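Local coordinates for protein dTDP-4-dehydrorhamnose Reductase (Yersinia enterocolitica, PDB 5U9C) that probably catalyses the NADPH-dependent reduction of dTDP-4-dehydro-beta-L-rhamnose to dTDP-L-rhamnose, the final step of dTDP-L-rhamnose biosynthesis, at residues D[58-63]-D[97-102]; D[90-95]-D[142-147]; D[184-189]-D[243-248]; D[190-195]-D[220-225]. All coordinates share one frame; numbering follows the deposited sequence.

Contact 1. Residues D[58-63]-D[97-102]; sequences DVILHF and CGAWLL
The carbonyl O of Ile-60 takes the N-H of Leu-102 at 2.9 Å, nearly straight at 174°, and the CA of Leu-101 also leans on this oxygen. The O of Leu-102 in turn accepts the N-H of His-62 at 2.9 Å. One step back along the strands, Ile-60 N reaches Trp-100 O at 3.0 Å, and Trp-100 N bonds to Asp-58 O at 3.1 Å. This is a parallel pairing, with 59-62 and 100-106 as neighbouring central strands of the Rossmann-type sheet; helix 76-97 makes the crossover between them and ends in a Schellman motif with Gly-98 as the C-prime residue. On the face carrying Val-59, Leu-61, Trp-100 and Leu-102, the indole lies alongside Val-59, whose CG1 sits in the ring plane against the edge atom CE3 of Trp-100, 3.7 Å away. With CG of Trp-100 anti to its backbone N (chi1 174°), that edge is laid beside the valine, and CZ3 goes on to meet CD2 of Leu-61. The same Leu-61 methyl rests on CB of Leu-102 at 3.9 Å. Helix 196-209 covers this face through Ile-203 and Ile-207. On the other face, CG2 of Ile-60 touches CD1 of Leu-101 at 3.6 Å, while CD1 of Ile-60 reaches the methyl of Ala-99. Ile-90 and Ala-94 of helix 76-97 close over that side. The imidazole of His-62 is held at both nitrogens, ND1 by Thr-11 OG1 and NE2 by Thr-87 OG1.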
loop_
_atom_site.group_PDB
_atom_site.type_symbol
_atom_site.label_atom_id
_atom_site.label_comp_id
_atom_site.label_asym_id
_atom_site.label_seq_id
_atom_site.Cartn_x
_atom_site.Cartn_y
_atom_site.Cartn_z
ATOM N N ASP D 58 11.868 -17.782 -40.588
ATOM C CA ASP D 58 13.119 -17.262 -40.016
ATOM C C ASP D 58 12.783 -16.166 -38.993
ATOM O O ASP D 58 13.545 -15.919 -38.035
ATOM C CB ASP D 58 13.970 -16.642 -41.106
ATOM C CG ASP D 58 14.345 -17.644 -42.162
ATOM O OD1 ASP D 58 15.186 -18.518 -41.876
ATOM O OD2 ASP D 58 13.760 -17.576 -43.248
ATOM N N VAL D 59 11.652 -15.502 -39.226
ATOM C CA VAL D 59 11.179 -14.426 -38.374
ATOM C C VAL D 59 9.688 -14.565 -38.126
ATOM O O VAL D 59 8.925 -14.873 -39.050
ATOM C CB VAL D 59 11.450 -13.063 -39.063
ATOM C CG1 VAL D 59 10.738 -11.912 -38.355
ATOM C CG2 VAL D 59 12.947 -12.803 -39.167
ATOM N N ILE D 60 9.276 -14.308 -36.883
ATOM C CA ILE D 60 7.872 -14.304 -36.487
ATOM C C ILE D 60 7.555 -12.973 -35.818
ATOM O O ILE D 60 8.225 -12.598 -34.863
ATOM C CB ILE D 60 7.518 -15.433 -35.505
ATOM C CG1 ILE D 60 7.743 -16.790 -36.167
ATOM C CG2 ILE D 60 6.054 -15.309 -35.067
ATOM C CD1 ILE D 60 7.640 -17.968 -35.215
ATOM N N LEU D 61 6.554 -12.268 -36.350
ATOM C CA LEU D 61 6.098 -10.998 -35.830
ATOM C C LEU D 61 4.726 -11.299 -35.234
ATOM O O LEU D 61 3.745 -11.538 -35.980
ATOM C CB LEU D 61 5.970 -9.951 -36.948
ATOM C CG LEU D 61 7.187 -9.774 -37.859
ATOM C CD1 LEU D 61 6.925 -8.657 -38.830
ATOM C CD2 LEU D 61 8.446 -9.465 -37.072
ATOM N N HIS D 62 4.650 -11.286 -33.910
ATOM C CA HIS D 62 3.427 -11.624 -33.197
ATOM C C HIS D 62 2.721 -10.378 -32.699
ATOM O O HIS D 62 3.034 -9.877 -31.621
ATOM C CB HIS D 62 3.720 -12.599 -32.061
ATOM C CG HIS D 62 2.510 -12.962 -31.273
ATOM N ND1 HIS D 62 1.274 -13.133 -31.861
ATOM C CD2 HIS D 62 2.354 -13.273 -29.966
ATOM C CE1 HIS D 62 0.398 -13.472 -30.936
ATOM N NE2 HIS D 62 1.029 -13.578 -29.780
ATOM N N PHE D 63 1.796 -9.865 -33.523
ATOM C CA PHE D 63 1.047 -8.657 -33.189
ATOM C C PHE D 63 -0.401 -8.949 -32.780
ATOM O O PHE D 63 -1.059 -8.077 -32.199
ATOM C CB PHE D 63 1.003 -7.645 -34.371
ATOM C CG PHE D 63 2.345 -7.260 -34.948
ATOM C CD1 PHE D 63 3.428 -6.970 -34.144
ATOM C CD2 PHE D 63 2.487 -7.074 -36.328
ATOM C CE1 PHE D 63 4.657 -6.589 -34.697
ATOM C CE2 PHE D 63 3.697 -6.664 -36.879
ATOM C CZ PHE D 63 4.783 -6.416 -36.061
ATOM N N CYS D 97 11.810 -24.024 -34.261
ATOM C CA CYS D 97 12.394 -23.824 -35.576
ATOM C C CYS D 97 13.512 -22.770 -35.632
ATOM O O CYS D 97 14.046 -22.506 -36.689
ATOM C CB CYS D 97 11.295 -23.592 -36.614
ATOM S SG CYS D 97 10.356 -22.120 -36.391
ATOM N N GLY D 98 13.912 -22.220 -34.488
ATOM C CA GLY D 98 15.014 -21.238 -34.438
ATOM C C GLY D 98 14.715 -19.844 -34.985
ATOM O O GLY D 98 15.629 -19.107 -35.364
ATOM N N ALA D 99 13.443 -19.463 -34.996
ATOM C CA ALA D 99 13.057 -18.172 -35.520
ATOM C C ALA D 99 13.238 -17.059 -34.497
ATOM O O ALA D 99 13.009 -17.256 -33.288
ATOM C CB ALA D 99 11.598 -18.219 -35.967
ATOM N N TRP D 100 13.640 -15.888 -34.986
ATOM C CA TRP D 100 13.714 -14.674 -34.161
ATOM C C TRP D 100 12.263 -14.217 -33.997
ATOM O O TRP D 100 11.538 -14.105 -34.983
ATOM C CB TRP D 100 14.558 -13.626 -34.867
ATOM C CG TRP D 100 14.651 -12.256 -34.242
ATOM C CD1 TRP D 100 15.584 -11.820 -33.331
ATOM C CD2 TRP D 100 13.862 -11.114 -34.580
ATOM N NE1 TRP D 100 15.388 -10.485 -33.061
ATOM C CE2 TRP D 100 14.347 -10.026 -33.821
ATOM C CE3 TRP D 100 12.771 -10.905 -35.438
ATOM C CZ2 TRP D 100 13.784 -8.753 -33.899
ATOM C CZ3 TRP D 100 12.219 -9.645 -35.514
ATOM C CH2 TRP D 100 12.729 -8.581 -34.746
ATOM N N LEU D 101 11.841 -13.988 -32.752
ATOM C CA LEU D 101 10.464 -13.644 -32.434
ATOM C C LEU D 101 10.292 -12.250 -31.876
ATOM O O LEU D 101 10.912 -11.887 -30.872
ATOM C CB LEU D 101 9.924 -14.645 -31.410
ATOM C CG LEU D 101 8.538 -14.412 -30.801
ATOM C CD1 LEU D 101 7.449 -14.386 -31.856
ATOM C CD2 LEU D 101 8.236 -15.509 -29.805
ATOM N N LEU D 102 9.404 -11.490 -32.495
ATOM C CA LEU D 102 9.085 -10.150 -32.046
ATOM C C LEU D 102 7.702 -10.211 -31.443
ATOM O O LEU D 102 6.770 -10.680 -32.086
ATOM C CB LEU D 102 9.152 -9.142 -33.200
ATOM C CG LEU D 102 8.649 -7.702 -32.969
ATOM C CD1 LEU D 102 9.136 -7.087 -31.697
ATOM C CD2 LEU D 102 9.039 -6.802 -34.132
#

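Contact 2. Residues D[90-95]-D[142-147]; sequences IAQAAK and RNACTN
The methyls of Ala-91 and Ala-144 meet, CB to CB 3.8 Å, and the same Ala-144 CB lies 3.7 Å from the carbonyl O of Ala-91. Side chains this small let the backbones come near, with the CA atoms of Ala-91 and Ala-144 only 5.9 Å apart. Sulfur makes the second group of contacts. SG of Cys-145 is placed anti to its own carbonyl carbon (chi1 -56°), which points it at helix 76-97, where it touches CB of Ala-94 at 3.7 Å and lies 3.6 Å from O of Ala-91. That oxygen already accepts the N-H of Lys-95 within its helix. In the Rossmann-type fold of this chain the contact joins two helices, 76-97 and 129-144, the second at its C-terminal end, where Cys-145 is the first residue to leave helical angles. Beneath, Ala-94 also rests on Ile-60 and Leu-101 of the parallel sheet. The third kind is aliphatic chain against carbonyl: Lys-95, fully extended, runs past O of Ala-144, with CG and CD each 3.5 Å from it, so the methylenes rather than the amine do the touching. Gln-92 adds a looser approach, NE2 to Ala-144 CB 4.2 Å, while its amide nitrogen is bonded to Glu-88 OE2. Gln-92 also packs on Thr-146 of a neighbouring subunit.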
loop_
_atom_site.group_PDB
_atom_site.type_symbol
_atom_site.label_atom_id
_atom_site.label_comp_id
_atom_site.label_asym_id
_atom_site.label_seq_id
_atom_site.Cartn_x
_atom_site.Cartn_y
_atom_site.Cartn_z
ATOM N N ILE D 90 3.156 -19.945 -29.727
ATOM C CA ILE D 90 3.971 -19.244 -30.718
ATOM C C ILE D 90 5.448 -19.247 -30.279
ATOM O O ILE D 90 6.342 -19.511 -31.095
ATOM C CB ILE D 90 3.465 -17.801 -30.940
ATOM C CG1 ILE D 90 2.082 -17.855 -31.619
ATOM C CG2 ILE D 90 4.460 -17.001 -31.778
ATOM C CD1 ILE D 90 1.366 -16.533 -31.745
ATOM N N ALA D 91 5.701 -18.950 -29.005
ATOM C CA ALA D 91 7.080 -18.938 -28.483
ATOM C C ALA D 91 7.722 -20.339 -28.551
ATOM O O ALA D 91 8.884 -20.459 -28.915
ATOM C CB ALA D 91 7.101 -18.422 -27.070
ATOM N N GLN D 92 6.953 -21.389 -28.239
ATOM C CA GLN D 92 7.476 -22.748 -28.308
ATOM C C GLN D 92 7.820 -23.093 -29.765
ATOM O O GLN D 92 8.859 -23.692 -30.029
ATOM C CB GLN D 92 6.505 -23.788 -27.707
ATOM C CG GLN D 92 6.385 -23.762 -26.186
ATOM C CD GLN D 92 7.716 -23.986 -25.478
ATOM O OE1 GLN D 92 8.597 -24.690 -25.977
ATOM N NE2 GLN D 92 7.847 -23.421 -24.286
ATOM N N ALA D 93 6.951 -22.698 -30.695
ATOM C CA ALA D 93 7.185 -22.929 -32.107
ATOM C C ALA D 93 8.438 -22.147 -32.592
ATOM O O ALA D 93 9.274 -22.702 -33.319
ATOM C CB ALA D 93 5.964 -22.564 -32.918
ATOM N N ALA D 94 8.583 -20.893 -32.161
ATOM C CA ALA D 94 9.769 -20.078 -32.519
ATOM C C ALA D 94 11.058 -20.760 -32.039
ATOM O O ALA D 94 12.024 -20.887 -32.799
ATOM C CB ALA D 94 9.674 -18.666 -31.947
ATOM N N LYS D 95 11.040 -21.241 -30.801
ATOM C CA LYS D 95 12.182 -21.945 -30.246
ATOM C C LYS D 95 12.517 -23.208 -31.052
ATOM O O LYS D 95 13.679 -23.469 -31.353
ATOM C CB LYS D 95 11.909 -22.359 -28.812
ATOM C CG LYS D 95 13.061 -23.136 -28.180
ATOM C CD LYS D 95 12.683 -23.655 -26.816
ATOM C CE LYS D 95 13.821 -24.485 -26.223
ATOM N NZ LYS D 95 13.412 -25.035 -24.904
ATOM N N ARG D 142 10.261 -14.751 -23.327
ATOM C CA ARG D 142 11.627 -14.717 -22.749
ATOM C C ARG D 142 12.180 -16.061 -22.383
ATOM O O ARG D 142 13.334 -16.356 -22.699
ATOM C CB ARG D 142 11.705 -13.867 -21.473
ATOM C CG ARG D 142 11.614 -12.400 -21.731
ATOM C CD ARG D 142 12.174 -11.585 -20.570
ATOM N NE ARG D 142 11.850 -10.199 -20.830
ATOM C CZ ARG D 142 10.662 -9.664 -20.583
ATOM N NH1 ARG D 142 10.436 -8.397 -20.895
ATOM N NH2 ARG D 142 9.689 -10.401 -20.044
ATOM N N ASN D 143 11.372 -16.841 -21.669
ATOM C CA ASN D 143 11.757 -18.170 -21.251
ATOM C C ASN D 143 12.054 -19.120 -22.447
ATOM O O ASN D 143 13.016 -19.865 -22.405
ATOM C CB ASN D 143 10.693 -18.771 -20.326
ATOM C CG ASN D 143 10.509 -17.970 -19.030
ATOM O OD1 ASN D 143 11.121 -16.908 -18.832
ATOM N ND2 ASN D 143 9.630 -18.459 -18.161
ATOM N N ALA D 144 11.254 -19.056 -23.511
ATOM C CA ALA D 144 11.449 -19.930 -24.679
ATOM C C ALA D 144 12.543 -19.476 -25.653
ATOM O O ALA D 144 13.337 -20.297 -26.101
ATOM C CB ALA D 144 10.138 -20.077 -25.438
ATOM N N CYS D 145 12.562 -18.188 -25.998
ATOM C CA CYS D 145 13.505 -17.637 -26.993
ATOM C C CYS D 145 14.500 -16.654 -26.402
ATOM O O CYS D 145 14.760 -15.599 -26.988
ATOM C CB CYS D 145 12.699 -16.920 -28.074
ATOM S SG CYS D 145 11.472 -17.979 -28.843
ATOM N N THR D 146 15.105 -17.040 -25.287
ATOM C CA THR D 146 16.004 -16.151 -24.521
ATOM C C THR D 146 16.979 -15.268 -25.298
ATOM O O THR D 146 17.024 -14.065 -25.059
ATOM C CB THR D 146 16.791 -16.929 -23.445
ATOM O OG1 THR D 146 15.875 -17.703 -22.671
ATOM C CG2 THR D 146 17.532 -15.965 -22.510
ATOM N N ASN D 147 17.745 -15.830 -26.216
ATOM C CA ASN D 147 18.745 -15.015 -26.906
ATOM C C ASN D 147 18.303 -14.646 -28.327
ATOM O O ASN D 147 19.111 -14.185 -29.137
ATOM C CB ASN D 147 20.081 -15.783 -26.942
ATOM C CG ASN D 147 21.290 -14.872 -27.087
ATOM O OD1 ASN D 147 21.326 -13.771 -26.532
ATOM N ND2 ASN D 147 22.327 -15.356 -27.788
#

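Contact 3. Residues D[184-189]-D[243-248]; sequences KAVSDR and IPVHSS
Asp-188 holds its CG between its backbone N and carbonyl carbon (chi1 65°), and this swings the carboxylate across to His-246 and Ser-247. These groups lie just past a two-stranded parallel sheet, 182-186 with 241-245. There Ala-185 N bonds to Ile-243 O and Val-245 N to Ala-185 O, while Val-245 O accepts the N-H of Ser-187 at 2.9 Å and is also approached by CA of Val-186. Val-245 presents CG1 to the aliphatic chain of Lys-184, crossing it at about a right angle. Beyond the strands, ND1 of His-246 donates to Asp-188 OD2 at 2.8 Å. The oxygen lies in the imidazole plane, yet the nitrogen comes from above the carboxylate, and the two planes are turned 51° apart. NE2 of the same ring bonds to Glu-263 of a neighbouring subunit, so the histidine ties Asp-188 to the subunit interface. The carboxylate also draws weak bonds from Ser-247 N to both oxygens. The side chain of Arg-189 lies near Arg-256, a residue seen to bind (R)-malate. In the conformer given for Ser-247, one of two, its OG stands over one face of the Arg-189 guanidinium, offset toward the rim. NE of Arg-189 donates weakly to a water. Toward Asp-188 OD1 the interaction of Arg-189 NH1 is one of charge, since that oxygen lies well out of the guanidinium plane; the N-H of NH1 goes instead to the backbone O of Asp-188, at 2.7 Å.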
loop_
_atom_site.group_PDB
_atom_site.type_symbol
_atom_site.label_atom_id
_atom_site.label_comp_id
_atom_site.label_asym_id
_atom_site.label_seq_id
_atom_site.Cartn_x
_atom_site.Cartn_y
_atom_site.Cartn_z
ATOM N N LYS D 184 -15.752 15.944 -24.633
ATOM C CA LYS D 184 -15.257 15.580 -23.307
ATOM C C LYS D 184 -14.097 14.617 -23.455
ATOM O O LYS D 184 -14.145 13.718 -24.296
ATOM C CB LYS D 184 -16.359 14.915 -22.488
ATOM C CG LYS D 184 -17.515 15.839 -22.175
ATOM C CD LYS D 184 -18.607 15.096 -21.436
ATOM C CE LYS D 184 -19.816 15.990 -21.240
ATOM N NZ LYS D 184 -20.869 15.275 -20.477
ATOM N N ALA D 185 -13.055 14.810 -22.648
ATOM C CA ALA D 185 -11.886 13.951 -22.665
ATOM C C ALA D 185 -11.346 13.813 -21.230
ATOM O O ALA D 185 -11.261 14.793 -20.490
ATOM C CB ALA D 185 -10.806 14.520 -23.586
ATOM N N VAL D 186 -10.990 12.592 -20.868
ATOM C CA VAL D 186 -10.515 12.280 -19.535
ATOM C C VAL D 186 -9.183 12.981 -19.235
ATOM O O VAL D 186 -8.222 12.854 -19.992
ATOM C CB VAL D 186 -10.411 10.752 -19.350
ATOM C CG1 VAL D 186 -9.831 10.395 -17.996
ATOM C CG2 VAL D 186 -11.789 10.115 -19.517
ATOM N N SER D 187 -9.151 13.730 -18.135
ATOM C CA SER D 187 -7.966 14.471 -17.730
ATOM C C SER D 187 -7.131 13.834 -16.608
ATOM O O SER D 187 -6.001 14.262 -16.373
ATOM C CB SER D 187 -8.373 15.868 -17.270
ATOM O OG SER D 187 -9.187 15.800 -16.117
ATOM N N ASP D 188 -7.665 12.813 -15.947
ATOM C CA ASP D 188 -7.006 12.244 -14.758
ATOM C C ASP D 188 -6.427 10.828 -14.887
ATOM O O ASP D 188 -6.291 10.131 -13.886
ATOM C CB ASP D 188 -7.954 12.356 -13.543
ATOM C CG ASP D 188 -9.224 11.518 -13.689
ATOM O OD1 ASP D 188 -9.345 10.747 -14.665
ATOM O OD2 ASP D 188 -10.095 11.604 -12.786
ATOM N N ARG D 189 -6.112 10.426 -16.114
ATOM C CA ARG D 189 -5.422 9.163 -16.416
ATOM C C ARG D 189 -4.361 9.552 -17.465
ATOM O O ARG D 189 -4.687 10.160 -18.482
ATOM C CB ARG D 189 -6.360 8.081 -16.948
ATOM C CG ARG D 189 -7.442 7.640 -15.966
ATOM C CD ARG D 189 -6.882 6.895 -14.751
ATOM N NE ARG D 189 -7.903 6.458 -13.785
ATOM C CZ ARG D 189 -8.352 7.168 -12.745
ATOM N NH1 ARG D 189 -7.922 8.414 -12.496
ATOM N NH2 ARG D 189 -9.276 6.634 -11.951
ATOM N N ILE D 243 -13.646 19.787 -23.094
ATOM C CA ILE D 243 -13.912 19.788 -21.665
ATOM C C ILE D 243 -13.142 18.676 -20.949
ATOM O O ILE D 243 -13.289 17.515 -21.321
ATOM C CB ILE D 243 -15.452 19.563 -21.452
ATOM C CG1 ILE D 243 -16.265 20.661 -22.173
ATOM C CG2 ILE D 243 -15.828 19.500 -19.973
ATOM C CD1 ILE D 243 -17.779 20.448 -22.155
ATOM N N PRO D 244 -12.336 19.028 -19.914
ATOM C CA PRO D 244 -11.631 17.987 -19.161
ATOM C C PRO D 244 -12.588 17.337 -18.175
ATOM O O PRO D 244 -13.289 18.042 -17.460
ATOM C CB PRO D 244 -10.531 18.759 -18.420
ATOM C CG PRO D 244 -11.059 20.151 -18.265
ATOM C CD PRO D 244 -12.044 20.380 -19.397
ATOM N N VAL D 245 -12.678 16.018 -18.184
ATOM C CA VAL D 245 -13.533 15.324 -17.239
ATOM C C VAL D 245 -12.764 14.259 -16.473
ATOM O O VAL D 245 -11.757 13.742 -16.953
ATOM C CB VAL D 245 -14.743 14.667 -17.929
ATOM C CG1 VAL D 245 -15.582 15.725 -18.619
ATOM C CG2 VAL D 245 -14.322 13.581 -18.924
ATOM N N HIS D 246 -13.259 13.926 -15.290
ATOM C CA HIS D 246 -12.696 12.846 -14.478
ATOM C C HIS D 246 -13.161 11.504 -15.032
ATOM O O HIS D 246 -14.218 11.416 -15.677
ATOM C CB HIS D 246 -13.100 12.999 -12.999
ATOM C CG HIS D 246 -12.426 14.151 -12.325
ATOM N ND1 HIS D 246 -11.085 14.130 -11.999
ATOM C CD2 HIS D 246 -12.883 15.365 -11.955
ATOM C CE1 HIS D 246 -10.758 15.274 -11.425
ATOM N NE2 HIS D 246 -11.829 16.040 -11.385
ATOM N N SER D 247 -12.381 10.458 -14.778
ATOM C CA SER D 247 -12.687 9.124 -15.301
ATOM C C SER D 247 -14.019 8.548 -14.831
ATOM O O SER D 247 -14.574 7.675 -15.498
ATOM C CB SER D 247 -11.533 8.155 -15.012
ATOM O OG SER D 247 -11.229 8.152 -13.639
ATOM N N SER D 248 -14.536 9.040 -13.705
ATOM C CA SER D 248 -15.834 8.616 -13.210
ATOM C C SER D 248 -17.006 8.889 -14.163
ATOM O O SER D 248 -18.024 8.216 -14.081
ATOM C CB SER D 248 -16.165 9.339 -11.904
ATOM O OG SER D 248 -16.183 10.734 -12.108
HETATM O O HOH W 1 -12.690 9.925 -11.467
HETATM O O HOH W 2 -10.013 5.088 -14.633
#

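Contact 4. Residues D[190-195]-D[220-225]; sequences LGSITS and SGTISR
Gly-191 and Ile-223 exchange two backbone bonds: Gly-191 N gives to Ile-223 O at 2.8 Å, and Ile-223 N gives to Gly-191 O at 2.9 Å. CA of Leu-190 and CA of Thr-222 add C-H contacts to those same two oxygens. Leu-190 lays CD2 against the Ile-223 to Ser-224 peptide, 3.7 Å from Ser-224 N, and its CB meets the CG2 methyl of Thr-222. Gly-191 and Ile-223 form the hydrogen-bonded antiparallel pair that sets the short, weakly bonded strand 223-224 at the edge of a three-stranded mixed sheet, with 156-158 on the far side of 190-195. OG of Ser-192, set anti to its carbonyl carbon (chi1 -64°), comes within 3.1 Å of Gly-221 O and also accepts from Ile-262 N. Two waters bridge the segments. One links Ser-192 OG to Thr-222 OG1, and the other accepts from Ile-193 N while donating to Gly-221 O at 2.8 Å. Farther out, CG2 of Ile-193 and CD1 of Ile-223 approach to 4.4 Å, both side chains packed on Ile-228 and Trp-279. At the end of the strand, Ser-224 is the N-cap of helix 225-235, its side chain capping a backbone N there, and Arg-225 makes a cation-pi contact with Trp-156.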
loop_
_atom_site.group_PDB
_atom_site.type_symbol
_atom_site.label_atom_id
_atom_site.label_comp_id
_atom_site.label_asym_id
_atom_site.label_seq_id
_atom_site.Cartn_x
_atom_site.Cartn_y
_atom_site.Cartn_z
ATOM N N LEU D 190 -3.098 9.246 -17.184
ATOM C CA LEU D 190 -2.000 9.627 -18.058
ATOM C C LEU D 190 -1.378 8.428 -18.776
ATOM O O LEU D 190 -1.478 7.280 -18.316
ATOM C CB LEU D 190 -0.920 10.330 -17.238
ATOM C CG LEU D 190 -1.357 11.517 -16.365
ATOM C CD1 LEU D 190 -0.233 11.970 -15.439
ATOM C CD2 LEU D 190 -1.811 12.641 -17.255
ATOM N N GLY D 191 -0.698 8.724 -19.879
ATOM C CA GLY D 191 -0.033 7.706 -20.694
ATOM C C GLY D 191 0.920 8.357 -21.670
ATOM O O GLY D 191 1.188 9.548 -21.575
ATOM N N SER D 192 1.449 7.551 -22.590
ATOM C CA SER D 192 2.343 7.992 -23.638
ATOM C C SER D 192 1.804 7.487 -24.973
ATOM O O SER D 192 1.238 6.376 -25.060
ATOM C CB SER D 192 3.744 7.412 -23.402
ATOM O OG SER D 192 4.318 7.914 -22.196
ATOM N N ILE D 193 1.985 8.270 -26.031
ATOM C CA ILE D 193 1.513 7.817 -27.337
ATOM C C ILE D 193 2.637 7.145 -28.137
ATOM O O ILE D 193 3.817 7.483 -28.005
ATOM C CB ILE D 193 0.889 8.954 -28.187
ATOM C CG1 ILE D 193 1.865 10.099 -28.398
ATOM C CG2 ILE D 193 -0.401 9.463 -27.548
ATOM C CD1 ILE D 193 1.313 11.195 -29.286
ATOM N N THR D 194 2.247 6.184 -28.956
ATOM C CA THR D 194 3.144 5.494 -29.862
ATOM C C THR D 194 2.577 5.602 -31.270
ATOM O O THR D 194 1.474 5.099 -31.555
ATOM C CB THR D 194 3.279 3.998 -29.520
ATOM O OG1 THR D 194 3.859 3.846 -28.222
ATOM C CG2 THR D 194 4.189 3.286 -30.548
ATOM N N SER D 195 3.330 6.251 -32.150
ATOM C CA SER D 195 2.958 6.348 -33.565
ATOM C C SER D 195 3.172 4.993 -34.223
ATOM O O SER D 195 4.304 4.492 -34.254
ATOM C CB SER D 195 3.822 7.396 -34.282
ATOM O OG SER D 195 3.758 7.226 -35.695
ATOM N N SER D 220 8.037 11.020 -26.515
ATOM C CA SER D 220 8.390 11.614 -25.235
ATOM C C SER D 220 7.222 12.444 -24.693
ATOM O O SER D 220 6.673 13.287 -25.406
ATOM C CB SER D 220 9.636 12.493 -25.407
ATOM O OG SER D 220 9.982 13.142 -24.203
ATOM N N GLY D 221 6.841 12.198 -23.443
ATOM C CA GLY D 221 5.753 12.947 -22.817
ATOM C C GLY D 221 4.759 12.031 -22.137
ATOM O O GLY D 221 4.419 10.968 -22.666
ATOM N N THR D 222 4.342 12.437 -20.941
ATOM C CA THR D 222 3.332 11.725 -20.150
ATOM C C THR D 222 2.170 12.683 -20.123
ATOM O O THR D 222 2.221 13.697 -19.443
ATOM C CB THR D 222 3.852 11.417 -18.743
ATOM O OG1 THR D 222 5.035 10.643 -18.879
ATOM C CG2 THR D 222 2.852 10.614 -17.956
ATOM N N ILE D 223 1.103 12.314 -20.833
ATOM C CA ILE D 223 -0.040 13.186 -21.065
ATOM C C ILE D 223 -1.377 12.481 -20.902
ATOM O O ILE D 223 -1.436 11.269 -20.847
ATOM C CB ILE D 223 0.048 13.730 -22.516
ATOM C CG1 ILE D 223 0.177 12.538 -23.481
ATOM C CG2 ILE D 223 1.241 14.661 -22.626
ATOM C CD1 ILE D 223 0.407 12.847 -24.914
ATOM N N SER D 224 -2.443 13.262 -20.830
ATOM C CA SER D 224 -3.805 12.704 -20.685
ATOM C C SER D 224 -4.488 12.740 -22.025
ATOM O O SER D 224 -4.008 13.421 -22.953
ATOM C CB SER D 224 -4.646 13.544 -19.711
ATOM O OG SER D 224 -4.896 14.850 -20.230
ATOM N N ARG D 225 -5.626 12.059 -22.119
ATOM C CA ARG D 225 -6.435 12.098 -23.339
ATOM C C ARG D 225 -6.916 13.518 -23.564
ATOM O O ARG D 225 -7.087 13.934 -24.702
ATOM C CB ARG D 225 -7.634 11.174 -23.252
ATOM C CG ARG D 225 -7.311 9.701 -23.094
ATOM C CD ARG D 225 -6.520 9.159 -24.256
ATOM N NE ARG D 225 -6.478 7.695 -24.214
ATOM C CZ ARG D 225 -6.027 6.923 -25.196
ATOM N NH1 ARG D 225 -5.571 7.455 -26.344
ATOM N NH2 ARG D 225 -6.049 5.603 -25.033
HETATM O O HOH W 3 6.183 8.729 -20.206
HETATM O O HOH W 4 3.952 10.306 -25.352
#

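In the fold
Contacts 1 and 2 belong to the half built on the Rossmann-type parallel sheet, which probably binds NADPH as in the family, and touch directly: their centres are 9 Å apart, and Ala-94 O of contact 2 probably accepts the N-H of Ala-99 in contact 1. Contacts 3 and 4 lie on the other side of the chain's centre, their own centres 15 Å apart, with CB of Ser-224 packing on backbone oxygens of Val-186, Ser-187 and Arg-189. Contacts 1 and 3 are 39 Å apart between centres. The second pair comes near residues seen to bind (R)-malate in a crystal structure of this protein, though none is bound to this chain: the side chains of Arg-189 and Ala-185 lie about 4 Å from those of Arg-256 and Phe-168, respectively.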